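Local coordinates for NDP-N-acetyl-D-galactosaminuronic acid dehydrogenase (Methanosarcina mazei Go1, PDB 3G79), which probably catalyses the NAD-dependent, two-step oxidation of UDP-N-acetyl-alpha-D-mannosamine to the corresponding uronate, at residues Val35-Phe43 with Val211-Thr219; Ile99-Ile109 with Ala125-Val133. One frame throughout, in Å; residues are numbered along the deposited sequence.

Contact 1 (Val35-Phe43 with Val211-Thr219); sequences VLFADAPCF and VELYSPVLT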
ATOM      1  N   VAL A  35     -31.322  -6.118  17.453  1.00 31.13           N
ATOM      2  CA  VAL A  35     -31.432  -6.476  18.846  1.00 32.31           C
ATOM      3  C   VAL A  35     -30.484  -5.598  19.667  1.00 33.05           C
ATOM      4  O   VAL A  35     -30.738  -5.321  20.846  1.00 33.58           O
ATOM      5  CB  VAL A  35     -31.275  -8.008  18.946  1.00 32.95           C
ATOM      6  CG1 VAL A  35     -30.417  -8.430  20.060  1.00 29.98           C
ATOM      7  CG2 VAL A  35     -32.661  -8.690  18.918  1.00 27.97           C
ATOM      8  N   LEU A  36     -29.440  -5.089  19.002  1.00 32.49           N
ATOM      9  CA  LEU A  36     -28.568  -4.098  19.588  1.00 32.03           C
ATOM     10  C   LEU A  36     -29.308  -2.756  19.724  1.00 31.09           C
ATOM     11  O   LEU A  36     -29.251  -2.114  20.789  1.00 31.50           O
ATOM     12  CB  LEU A  36     -27.316  -3.944  18.722  1.00 33.10           C
ATOM     13  CG  LEU A  36     -25.948  -4.535  19.079  1.00 30.57           C
ATOM     14  CD1 LEU A  36     -25.953  -5.395  20.305  1.00 33.63           C
ATOM     15  CD2 LEU A  36     -25.396  -5.304  17.905  1.00 33.39           C
ATOM     16  N   PHE A  37     -30.020  -2.354  18.665  1.00 28.90           N
ATOM     17  CA  PHE A  37     -30.861  -1.159  18.713  1.00 27.79           C
ATOM     18  C   PHE A  37     -31.838  -1.252  19.888  1.00 28.14           C
ATOM     19  O   PHE A  37     -31.987  -0.294  20.636  1.00 29.36           O
ATOM     20  CB  PHE A  37     -31.712  -1.018  17.447  1.00 26.92           C
ATOM     21  CG  PHE A  37     -30.962  -0.587  16.211  1.00 29.35           C
ATOM     22  CD1 PHE A  37     -30.008   0.437  16.256  1.00 25.21           C
ATOM     23  CD2 PHE A  37     -31.285  -1.167  14.969  1.00 25.10           C
ATOM     24  CE1 PHE A  37     -29.343   0.838  15.079  1.00 29.50           C
ATOM     25  CE2 PHE A  37     -30.646  -0.770  13.793  1.00 29.28           C
ATOM     26  CZ  PHE A  37     -29.654   0.225  13.847  1.00 24.96           C
ATOM     27  N   ALA A  38     -32.495  -2.403  20.057  1.00 26.99           N
ATOM     28  CA  ALA A  38     -33.537  -2.509  21.066  1.00 27.19           C
ATOM     29  C   ALA A  38     -32.959  -2.451  22.506  1.00 28.54           C
ATOM     30  O   ALA A  38     -33.620  -1.996  23.437  1.00 26.83           O
ATOM     31  CB  ALA A  38     -34.434  -3.769  20.828  1.00 26.40           C
ATOM     32  N   ASP A  39     -31.704  -2.869  22.668  1.00 30.96           N
ATOM     33  CA  ASP A  39     -31.041  -2.807  23.981  1.00 32.10           C
ATOM     34  C   ASP A  39     -30.560  -1.391  24.326  1.00 32.93           C
ATOM     35  O   ASP A  39     -30.290  -1.101  25.470  1.00 32.99           O
ATOM     36  CB  ASP A  39     -29.845  -3.788  24.049  1.00 31.81           C
ATOM     37  CG  ASP A  39     -29.315  -3.953  25.467  1.00 51.74           C
ATOM     38  OD1 ASP A  39     -28.063  -3.880  25.654  1.00 32.79           O
ATOM     39  OD2 ASP A  39     -30.163  -4.123  26.397  1.00 31.41           O
ATOM     40  N   ALA A  40     -30.429  -0.516  23.330  1.00 32.95           N
ATOM     41  CA  ALA A  40     -29.933   0.801  23.605  1.00 32.60           C
ATOM     42  C   ALA A  40     -31.006   1.541  24.377  1.00 33.02           C
ATOM     43  O   ALA A  40     -32.099   1.716  23.874  1.00 33.66           O
ATOM     44  CB  ALA A  40     -29.581   1.518  22.307  1.00 32.65           C
ATOM     45  N   PRO A  41     -30.712   1.950  25.623  1.00 33.99           N
ATOM     46  CA  PRO A  41     -31.706   2.775  26.299  1.00 34.47           C
ATOM     47  C   PRO A  41     -31.657   4.016  25.449  1.00 35.37           C
ATOM     48  O   PRO A  41     -30.643   4.246  24.808  1.00 37.18           O
ATOM     49  CB  PRO A  41     -31.053   3.080  27.653  1.00 34.61           C
ATOM     50  CG  PRO A  41     -29.789   2.215  27.729  1.00 37.57           C
ATOM     51  CD  PRO A  41     -29.397   2.005  26.299  1.00 33.83           C
ATOM     52  N   CYS A  42     -32.704   4.812  25.401  1.00 33.51           N
ATOM     53  CA  CYS A  42     -32.777   5.873  24.353  1.00 31.18           C
ATOM     54  C   CYS A  42     -33.626   5.439  23.167  1.00 29.29           C
ATOM     55  O   CYS A  42     -34.355   6.243  22.670  1.00 29.05           O
ATOM     56  CB  CYS A  42     -31.426   6.553  23.944  1.00 29.22           C
ATOM     57  SG  CYS A  42     -30.687   6.224  22.248  1.00 41.92           S
ATOM     58  N   PHE A  43     -33.580   4.182  22.751  1.00 29.81           N
ATOM     59  CA  PHE A  43     -34.590   3.686  21.771  1.00 30.94           C
ATOM     60  C   PHE A  43     -35.718   2.982  22.532  1.00 32.49           C
ATOM     61  O   PHE A  43     -35.490   2.485  23.629  1.00 32.25           O
ATOM     62  CB  PHE A  43     -33.952   2.806  20.689  1.00 30.19           C
ATOM     63  CG  PHE A  43     -32.917   3.538  19.828  1.00 23.78           C
ATOM     64  CD1 PHE A  43     -33.183   4.785  19.322  1.00 29.63           C
ATOM     65  CD2 PHE A  43     -31.687   2.954  19.542  1.00 30.52           C
ATOM     66  CE1 PHE A  43     -32.259   5.443  18.547  1.00 24.50           C
ATOM     67  CE2 PHE A  43     -30.715   3.618  18.763  1.00 24.08           C
ATOM     68  CZ  PHE A  43     -31.016   4.867  18.276  1.00 30.58           C
ATOM     69  N   VAL A 211     -26.410   9.123  11.689  1.00 26.26           N
ATOM     70  CA  VAL A 211     -25.494   9.166  12.818  1.00 26.53           C
ATOM     71  C   VAL A 211     -26.243   8.931  14.144  1.00 27.44           C
ATOM     72  O   VAL A 211     -25.799   8.150  14.975  1.00 28.94           O
ATOM     73  CB  VAL A 211     -24.714  10.509  12.854  1.00 26.71           C
ATOM     74  CG1 VAL A 211     -23.935  10.652  14.155  1.00 17.10           C
ATOM     75  CG2 VAL A 211     -23.755  10.594  11.675  1.00 15.81           C
ATOM     76  N   GLU A 212     -27.398   9.564  14.314  1.00 27.25           N
ATOM     77  CA  GLU A 212     -28.224   9.409  15.511  1.00 28.21           C
ATOM     78  C   GLU A 212     -28.728   7.975  15.710  1.00 28.72           C
ATOM     79  O   GLU A 212     -28.924   7.519  16.859  1.00 28.95           O
ATOM     80  CB  GLU A 212     -29.417  10.357  15.458  1.00 29.58           C
ATOM     81  CG  GLU A 212     -29.056  11.809  15.153  1.00 40.22           C
ATOM     82  CD  GLU A 212     -30.279  12.713  14.995  1.00 32.24           C
ATOM     83  OE1 GLU A 212     -31.426  12.280  15.287  1.00 40.47           O
ATOM     84  OE2 GLU A 212     -30.087  13.870  14.549  1.00 40.95           O
ATOM     85  N   LEU A 213     -28.936   7.274  14.594  1.00 27.69           N
ATOM     86  CA  LEU A 213     -29.455   5.926  14.637  1.00 26.50           C
ATOM     87  C   LEU A 213     -28.346   5.019  15.108  1.00 26.60           C
ATOM     88  O   LEU A 213     -28.587   4.088  15.843  1.00 26.21           O
ATOM     89  CB  LEU A 213     -29.959   5.499  13.252  1.00 25.18           C
ATOM     90  CG  LEU A 213     -30.518   4.108  13.116  1.00 21.57           C
ATOM     91  CD1 LEU A 213     -31.654   3.889  14.119  1.00 25.14           C
ATOM     92  CD2 LEU A 213     -30.965   3.806  11.661  1.00 25.71           C
ATOM     93  N   TYR A 214     -27.116   5.317  14.704  1.00 26.94           N
ATOM     94  CA  TYR A 214     -25.999   4.397  15.012  1.00 26.83           C
ATOM     95  C   TYR A 214     -25.066   4.729  16.190  1.00 25.48           C
ATOM     96  O   TYR A 214     -24.383   3.842  16.667  1.00 25.44           O
ATOM     97  CB  TYR A 214     -25.172   4.085  13.747  1.00 27.14           C
ATOM     98  CG  TYR A 214     -25.972   3.305  12.718  1.00 30.27           C
ATOM     99  CD1 TYR A 214     -26.155   1.912  12.846  1.00 27.69           C
ATOM    100  CD2 TYR A 214     -26.552   3.941  11.633  1.00 26.78           C
ATOM    101  CE1 TYR A 214     -26.903   1.193  11.918  1.00 29.87           C
ATOM    102  CE2 TYR A 214     -27.296   3.213  10.703  1.00 30.28           C
ATOM    103  CZ  TYR A 214     -27.466   1.846  10.852  1.00 26.72           C
ATOM    104  OH  TYR A 214     -28.245   1.132   9.928  1.00 30.72           O
ATOM    105  N   SER A 215     -25.009   5.971  16.636  1.00 25.43           N
ATOM    106  CA  SER A 215     -24.137   6.322  17.760  1.00 26.95           C
ATOM    107  C   SER A 215     -24.456   5.511  19.025  1.00 28.64           C
ATOM    108  O   SER A 215     -23.528   5.055  19.684  1.00 29.77           O
ATOM    109  CB  SER A 215     -24.148   7.835  18.059  1.00 27.10           C
ATOM    110  OG  SER A 215     -23.258   8.530  17.187  1.00 38.32           O
ATOM    111  N   PRO A 216     -25.753   5.290  19.353  1.00 28.31           N
ATOM    112  CA  PRO A 216     -25.992   4.640  20.643  1.00 29.05           C
ATOM    113  C   PRO A 216     -25.601   3.162  20.783  1.00 31.21           C
ATOM    114  O   PRO A 216     -25.457   2.688  21.899  1.00 32.23           O
ATOM    115  CB  PRO A 216     -27.489   4.835  20.876  1.00 28.00           C
ATOM    116  CG  PRO A 216     -27.825   6.024  20.094  1.00 19.68           C
ATOM    117  CD  PRO A 216     -26.961   5.961  18.862  1.00 27.65           C
ATOM    118  N   VAL A 217     -25.428   2.422  19.706  1.00 32.02           N
ATOM    119  CA  VAL A 217     -24.986   1.029  19.872  1.00 32.28           C
ATOM    120  C   VAL A 217     -23.461   0.911  19.835  1.00 32.40           C
ATOM    121  O   VAL A 217     -22.889  -0.118  20.197  1.00 33.25           O
ATOM    122  CB  VAL A 217     -25.622   0.086  18.807  1.00 33.18           C
ATOM    123  CG1 VAL A 217     -27.129   0.395  18.633  1.00 31.57           C
ATOM    124  CG2 VAL A 217     -24.899   0.193  17.469  1.00 31.30           C
ATOM    125  N   LEU A 218     -22.782   1.951  19.372  1.00 31.92           N
ATOM    126  CA  LEU A 218     -21.319   1.896  19.359  1.00 31.69           C
ATOM    127  C   LEU A 218     -20.762   2.019  20.764  1.00 30.58           C
ATOM    128  O   LEU A 218     -21.199   2.857  21.533  1.00 28.84           O
ATOM    129  CB  LEU A 218     -20.747   3.023  18.496  1.00 31.70           C
ATOM    130  CG  LEU A 218     -21.111   2.862  17.031  1.00 20.76           C
ATOM    131  CD1 LEU A 218     -20.896   4.170  16.288  1.00 31.40           C
ATOM    132  CD2 LEU A 218     -20.351   1.724  16.423  1.00 31.23           C
ATOM    133  N   THR A 219     -19.795   1.178  21.089  1.00 31.79           N
ATOM    134  CA  THR A 219     -19.114   1.238  22.372  1.00 32.14           C
ATOM    135  C   THR A 219     -17.658   1.140  22.030  1.00 33.12           C
ATOM    136  O   THR A 219     -17.142   0.047  22.031  1.00 35.09           O
ATOM    137  CB  THR A 219     -19.310  -0.057  23.153  1.00 32.05           C
ATOM    138  OG1 THR A 219     -18.520  -1.076  22.537  1.00 25.27           O
ATOM    139  CG2 THR A 219     -20.749  -0.532  23.187  1.00 26.42           C
TER

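Contact 2 (Ile99-Ile109 with Ala125-Val133); sequences ISELDAVTLAI and ALIDGIRNV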
ATOM      1  N   ILE A  99     -44.302  -0.792   9.266  1.00 32.85           N
ATOM      2  CA  ILE A  99     -43.194   0.100   8.908  1.00 33.07           C
ATOM      3  C   ILE A  99     -43.732   1.526   9.075  1.00 33.68           C
ATOM      4  O   ILE A  99     -43.054   2.431   9.605  1.00 34.03           O
ATOM      5  CB  ILE A  99     -42.705  -0.156   7.447  1.00 32.72           C
ATOM      6  CG1 ILE A  99     -41.902  -1.468   7.369  1.00 20.89           C
ATOM      7  CG2 ILE A  99     -41.908   1.029   6.896  1.00 19.86           C
ATOM      8  CD1 ILE A  99     -41.927  -2.072   5.972  1.00 32.19           C
ATOM      9  N   SER A 100     -44.989   1.703   8.690  1.00 33.46           N
ATOM     10  CA  SER A 100     -45.626   2.989   8.873  1.00 33.13           C
ATOM     11  C   SER A 100     -45.454   3.634  10.239  1.00 32.68           C
ATOM     12  O   SER A 100     -45.439   4.864  10.311  1.00 34.39           O
ATOM     13  CB  SER A 100     -47.075   2.972   8.431  1.00 32.89           C
ATOM     14  OG  SER A 100     -47.117   3.214   7.037  1.00 43.23           O
ATOM     15  N   GLU A 101     -45.330   2.842  11.302  1.00 31.04           N
ATOM     16  CA  GLU A 101     -45.315   3.412  12.647  1.00 31.83           C
ATOM     17  C   GLU A 101     -43.914   3.935  13.048  1.00 31.95           C
ATOM     18  O   GLU A 101     -43.744   4.446  14.145  1.00 32.87           O
ATOM     19  CB  GLU A 101     -45.752   2.368  13.698  1.00 33.42           C
ATOM     20  CG  GLU A 101     -47.046   1.527  13.420  1.00 42.23           C
ATOM     21  CD  GLU A 101     -47.126   0.234  14.283  1.00 34.91           C
ATOM     22  OE1 GLU A 101     -48.253  -0.319  14.445  1.00 41.79           O
ATOM     23  OE2 GLU A 101     -46.069  -0.213  14.800  1.00 41.49           O
ATOM     24  N   LEU A 102     -42.909   3.795  12.187  1.00 30.62           N
ATOM     25  CA  LEU A 102     -41.522   3.975  12.629  1.00 29.75           C
ATOM     26  C   LEU A 102     -40.890   5.305  12.324  1.00 27.66           C
ATOM     27  O   LEU A 102     -41.266   5.982  11.376  1.00 27.40           O
ATOM     28  CB  LEU A 102     -40.608   2.892  12.043  1.00 30.38           C
ATOM     29  CG  LEU A 102     -41.175   1.491  12.092  1.00 28.43           C
ATOM     30  CD1 LEU A 102     -40.296   0.583  11.258  1.00 30.89           C
ATOM     31  CD2 LEU A 102     -41.228   1.071  13.539  1.00 30.62           C
ATOM     32  N   ASP A 103     -39.901   5.633  13.146  1.00 27.09           N
ATOM     33  CA  ASP A 103     -38.950   6.733  12.903  1.00 25.98           C
ATOM     34  C   ASP A 103     -37.845   6.351  11.946  1.00 25.13           C
ATOM     35  O   ASP A 103     -37.381   7.203  11.173  1.00 24.17           O
ATOM     36  CB  ASP A 103     -38.335   7.186  14.210  1.00 26.04           C
ATOM     37  CG  ASP A 103     -39.356   7.811  15.120  1.00 30.98           C
ATOM     38  OD1 ASP A 103     -39.455   7.387  16.294  1.00 27.07           O
ATOM     39  OD2 ASP A 103     -40.070   8.720  14.639  1.00 26.73           O
ATOM     40  N   ALA A 104     -37.377   5.100  12.024  1.00 24.55           N
ATOM     41  CA  ALA A 104     -36.384   4.653  11.050  1.00 25.29           C
ATOM     42  C   ALA A 104     -36.514   3.188  10.736  1.00 25.20           C
ATOM     43  O   ALA A 104     -36.912   2.401  11.595  1.00 26.01           O
ATOM     44  CB  ALA A 104     -34.948   4.963  11.522  1.00 25.43           C
ATOM     45  N   VAL A 105     -36.178   2.828   9.504  1.00 23.89           N
ATOM     46  CA  VAL A 105     -36.152   1.445   9.091  1.00 22.88           C
ATOM     47  C   VAL A 105     -34.835   1.174   8.417  1.00 23.38           C
ATOM     48  O   VAL A 105     -34.392   1.943   7.583  1.00 23.00           O
ATOM     49  CB  VAL A 105     -37.242   1.108   8.088  1.00 21.98           C
ATOM     50  CG1 VAL A 105     -37.273  -0.367   7.830  1.00 32.21           C
ATOM     51  CG2 VAL A 105     -38.556   1.544   8.612  1.00 34.26           C
ATOM     52  N   THR A 106     -34.281   0.017   8.750  1.00 24.56           N
ATOM     53  CA  THR A 106     -33.025  -0.499   8.234  1.00 25.93           C
ATOM     54  C   THR A 106     -33.254  -1.779   7.368  1.00 27.21           C
ATOM     55  O   THR A 106     -34.054  -2.665   7.740  1.00 27.98           O
ATOM     56  CB  THR A 106     -32.121  -0.732   9.447  1.00 24.91           C
ATOM     57  OG1 THR A 106     -31.050   0.205   9.430  1.00 48.05           O
ATOM     58  CG2 THR A 106     -31.622  -2.125   9.512  1.00 46.95           C
ATOM     59  N   LEU A 107     -32.585  -1.843   6.211  1.00 26.23           N
ATOM     60  CA  LEU A 107     -32.561  -3.041   5.353  1.00 26.29           C
ATOM     61  C   LEU A 107     -31.260  -3.743   5.470  1.00 26.57           C
ATOM     62  O   LEU A 107     -30.252  -3.303   4.913  1.00 26.27           O
ATOM     63  CB  LEU A 107     -32.751  -2.711   3.871  1.00 26.04           C
ATOM     64  CG  LEU A 107     -34.126  -2.084   3.710  1.00 45.84           C
ATOM     65  CD1 LEU A 107     -33.957  -0.630   3.329  1.00 25.45           C
ATOM     66  CD2 LEU A 107     -34.889  -2.869   2.693  1.00 25.36           C
ATOM     67  N   ALA A 108     -31.325  -4.868   6.165  1.00 27.98           N
ATOM     68  CA  ALA A 108     -30.181  -5.682   6.519  1.00 28.89           C
ATOM     69  C   ALA A 108     -30.385  -7.056   5.922  1.00 29.81           C
ATOM     70  O   ALA A 108     -30.319  -8.061   6.596  1.00 29.65           O
ATOM     71  CB  ALA A 108     -30.063  -5.756   8.080  1.00 28.42           C
ATOM     72  N   ILE A 109     -30.638  -7.097   4.632  1.00 32.58           N
ATOM     73  CA  ILE A 109     -31.103  -8.318   4.035  1.00 34.81           C
ATOM     74  C   ILE A 109     -29.910  -8.985   3.385  1.00 38.48           C
ATOM     75  O   ILE A 109     -29.181  -8.322   2.622  1.00 38.51           O
ATOM     76  CB  ILE A 109     -32.240  -8.010   3.061  1.00 34.27           C
ATOM     77  CG1 ILE A 109     -33.542  -7.794   3.837  1.00 41.12           C
ATOM     78  CG2 ILE A 109     -32.378  -9.121   2.002  1.00 41.35           C
ATOM     79  CD1 ILE A 109     -34.679  -7.200   3.042  1.00 33.58           C
ATOM     80  N   ALA A 125     -34.181 -10.530  -2.962  1.00 33.59           N
ATOM     81  CA  ALA A 125     -34.735 -10.353  -1.631  1.00 32.61           C
ATOM     82  C   ALA A 125     -34.530  -8.919  -1.084  1.00 32.55           C
ATOM     83  O   ALA A 125     -35.400  -8.404  -0.325  1.00 33.22           O
ATOM     84  CB  ALA A 125     -34.146 -11.377  -0.657  1.00 32.04           C
ATOM     85  N   LEU A 126     -33.410  -8.286  -1.460  1.00 30.75           N
ATOM     86  CA  LEU A 126     -33.085  -6.932  -0.969  1.00 29.88           C
ATOM     87  C   LEU A 126     -34.056  -5.990  -1.595  1.00 30.60           C
ATOM     88  O   LEU A 126     -34.655  -5.155  -0.917  1.00 30.39           O
ATOM     89  CB  LEU A 126     -31.662  -6.479  -1.362  1.00 28.20           C
ATOM     90  CG  LEU A 126     -31.397  -4.976  -1.219  1.00 40.39           C
ATOM     91  CD1 LEU A 126     -31.545  -4.579   0.272  1.00 26.67           C
ATOM     92  CD2 LEU A 126     -30.064  -4.520  -1.831  1.00 25.40           C
ATOM     93  N   ILE A 127     -34.228  -6.132  -2.906  1.00 31.84           N
ATOM     94  CA  ILE A 127     -35.106  -5.222  -3.596  1.00 31.83           C
ATOM     95  C   ILE A 127     -36.546  -5.470  -3.158  1.00 31.71           C
ATOM     96  O   ILE A 127     -37.332  -4.536  -3.087  1.00 31.74           O
ATOM     97  CB  ILE A 127     -34.966  -5.222  -5.132  1.00 31.87           C
ATOM     98  CG1 ILE A 127     -36.027  -6.109  -5.745  1.00 43.70           C
ATOM     99  CG2 ILE A 127     -33.571  -5.547  -5.629  1.00 43.30           C
ATOM    100  CD1 ILE A 127     -36.743  -5.410  -6.854  1.00 32.95           C
ATOM    101  N   ASP A 128     -36.890  -6.711  -2.836  1.00 32.27           N
ATOM    102  CA  ASP A 128     -38.210  -6.966  -2.287  1.00 33.42           C
ATOM    103  C   ASP A 128     -38.420  -6.177  -1.007  1.00 32.00           C
ATOM    104  O   ASP A 128     -39.485  -5.627  -0.798  1.00 30.36           O
ATOM    105  CB  ASP A 128     -38.391  -8.439  -1.990  1.00 36.47           C
ATOM    106  CG  ASP A 128     -39.010  -9.198  -3.140  1.00 63.56           C
ATOM    107  OD1 ASP A 128     -38.641  -8.943  -4.325  1.00 38.86           O
ATOM    108  OD2 ASP A 128     -39.872 -10.054  -2.835  1.00 38.40           O
ATOM    109  N   GLY A 129     -37.389  -6.124  -0.152  1.00 32.05           N
ATOM    110  CA  GLY A 129     -37.479  -5.375   1.108  1.00 31.78           C
ATOM    111  C   GLY A 129     -37.659  -3.879   0.928  1.00 31.40           C
ATOM    112  O   GLY A 129     -38.405  -3.243   1.652  1.00 31.53           O
ATOM    113  N   ILE A 130     -36.954  -3.321  -0.044  1.00 31.38           N
ATOM    114  CA  ILE A 130     -36.985  -1.904  -0.330  1.00 31.17           C
ATOM    115  C   ILE A 130     -38.394  -1.561  -0.772  1.00 31.72           C
ATOM    116  O   ILE A 130     -39.007  -0.625  -0.236  1.00 32.61           O
ATOM    117  CB  ILE A 130     -35.905  -1.515  -1.390  1.00 31.11           C
ATOM    118  CG1 ILE A 130     -34.517  -1.855  -0.855  1.00 18.45           C
ATOM    119  CG2 ILE A 130     -35.925  -0.039  -1.652  1.00 17.38           C
ATOM    120  CD1 ILE A 130     -33.390  -1.818  -1.889  1.00 32.36           C
ATOM    121  N   ARG A 131     -38.914  -2.324  -1.733  1.00 30.79           N
ATOM    122  CA  ARG A 131     -40.321  -2.238  -2.116  1.00 29.59           C
ATOM    123  C   ARG A 131     -41.212  -2.229  -0.866  1.00 28.88           C
ATOM    124  O   ARG A 131     -41.971  -1.288  -0.637  1.00 28.32           O
ATOM    125  CB  ARG A 131     -40.691  -3.369  -3.077  1.00 30.86           C
ATOM    126  CG  ARG A 131     -40.115  -3.229  -4.535  1.00 49.89           C
ATOM    127  CD  ARG A 131     -41.080  -3.798  -5.626  1.00 34.59           C
ATOM    128  NE  ARG A 131     -40.481  -4.180  -6.916  1.00 49.92           N
ATOM    129  CZ  ARG A 131     -40.022  -5.406  -7.199  1.00 36.79           C
ATOM    130  NH1 ARG A 131     -39.534  -5.689  -8.412  1.00 50.88           N
ATOM    131  NH2 ARG A 131     -40.038  -6.375  -6.270  1.00 50.73           N
ATOM    132  N   ASN A 132     -41.111  -3.233  -0.008  1.00 28.82           N
ATOM    133  CA  ASN A 132     -41.953  -3.198   1.184  1.00 29.31           C
ATOM    134  C   ASN A 132     -41.821  -1.907   1.975  1.00 30.39           C
ATOM    135  O   ASN A 132     -42.841  -1.293   2.363  1.00 30.83           O
ATOM    136  CB  ASN A 132     -41.700  -4.383   2.076  1.00 29.22           C
ATOM    137  CG  ASN A 132     -42.556  -5.564   1.713  1.00 47.26           C
ATOM    138  OD1 ASN A 132     -42.179  -6.682   2.011  1.00 30.23           O
ATOM    139  ND2 ASN A 132     -43.728  -5.332   1.084  1.00 29.61           N
ATOM    140  N   VAL A 133     -40.569  -1.495   2.215  1.00 29.33           N
ATOM    141  CA  VAL A 133     -40.309  -0.168   2.767  1.00 27.80           C
ATOM    142  C   VAL A 133     -41.008   0.970   1.984  1.00 27.15           C
ATOM    143  O   VAL A 133     -41.810   1.719   2.563  1.00 26.56           O
ATOM    144  CB  VAL A 133     -38.806   0.081   2.931  1.00 26.61           C
ATOM    145  CG1 VAL A 133     -38.515   1.540   3.349  1.00 22.82           C
ATOM    146  CG2 VAL A 133     -38.297  -0.861   3.958  1.00 23.76           C
TER

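Contact 1 (Val35-Phe43 with Val211-Thr219)
F37 reaches from helix 30-39 to L213, Y214 and V217, which meet its ring in three ways. L213 covers one face, its CD1 3.9 Å from F37 CE1; with L213 CG anti to the backbone N (chi1 179°), the branch is carried across the ring at about a right angle. Y214 instead arrives at the rim, where its CE1 lies 3.5 Å from F37 CZ and near the F37 plane. The two ring planes are inclined by 52°, too oblique for a stack or a T-shaped pair. V217 closes in through CG1, 3.7 Å from F37 CD1, and the same methyl lies beside the carbonyl O of L36.

The carbonyl O of L213 is approached by two rings: by F37 through CE1 at 3.4 Å, and by F43, whose edge it meets, through CZ at 3.5 Å. Contacts of this kind may carry a slight electrostatic attraction. Beneath this buried part, I21 of strand 20-24 touches F37, F43 and L213, while the hydroxyl of Y214 is hydrogen-bonded to E146.

Between this core and the solvent side comes a looser touch, buried A40 CB standing 4.2 Å from P216 CB. The outer side is formed by exposed C42 and partly exposed P216: C42 SG lies 3.6 Å from P216 CG, the same sulfur sitting over the centre of the F43 ring. The ends of helices 30-39 and 204-214, with the chain that follows each, pack over strand 20-24 on one face of the sheet, the helix-on-sheet layering of a Rossmann-type NAD-binding domain.

Contact 2 (Ile99-Ile109 with Ala125-Val133)
V133 N donates to G129 O at 2.8 Å, the shortest backbone bond within 125-133, part of helix 124-136, and both residues face strand 104-107. The helix segment runs nearly antiparallel to the strand, at 167°, with the two axes 9.5 Å apart at closest approach.

G129 allows this approach: L107 CD2 reaches its carbonyl C at 3.4 Å, and a beta carbon on G129 would collide with I109 CD1. The first torsion of L107 (chi1 -63°) sets CG beside the backbone N and helps bring the CD2 methyl to the G129-I130 peptide, where it also meets I130 CG1 at 3.7 Å. One turn on, V133 CG2 slides past V105 CG1, 4.0 Å away, while I99 CD1 rests against the backbone of N132 and V133.

At the other end, I109 straddles the first turn of the segment. Its CD1 approaches A125 O at 3.6 Å and also lies near G129 CA, whereas its CG2 touches A125 CB and the backbone N of L126. An alanine in place of I109, without CG1, CG2 and CD1, would probably leave a gap against A125, L126 and G129, with that turn less firmly seated.

Every approach across the contact is made by a side-chain carbon, and G129 O and A125 O accept bonds inside the helix; round buried V105, L107, G129, I130 and V133 this suggests cohesion by close fit and exclusion of water.

In the fold
Contacts 1 and 2 lie on the two faces of one sheet, their centres about 18 Å apart. V105 and L107 of strand 104-107 point into contact 2, whereas A104 and T106 meet contact 1 on the other face: L213 CD2 is 4.1 Å from A104 CB, and Y214 OH lies 3.0 Å from T106 OG1. Along the chain, contact 2 is nested within the loop that contact 1 closes. Neighbouring strand 20-24 serves both, I21 and V23 touching contact 1 and L24 contact 2. I109 touches, and F37 lies near without touching, the glycines G25, G27 and G30, whose GxGxxG-like pattern probably marks the NAD site.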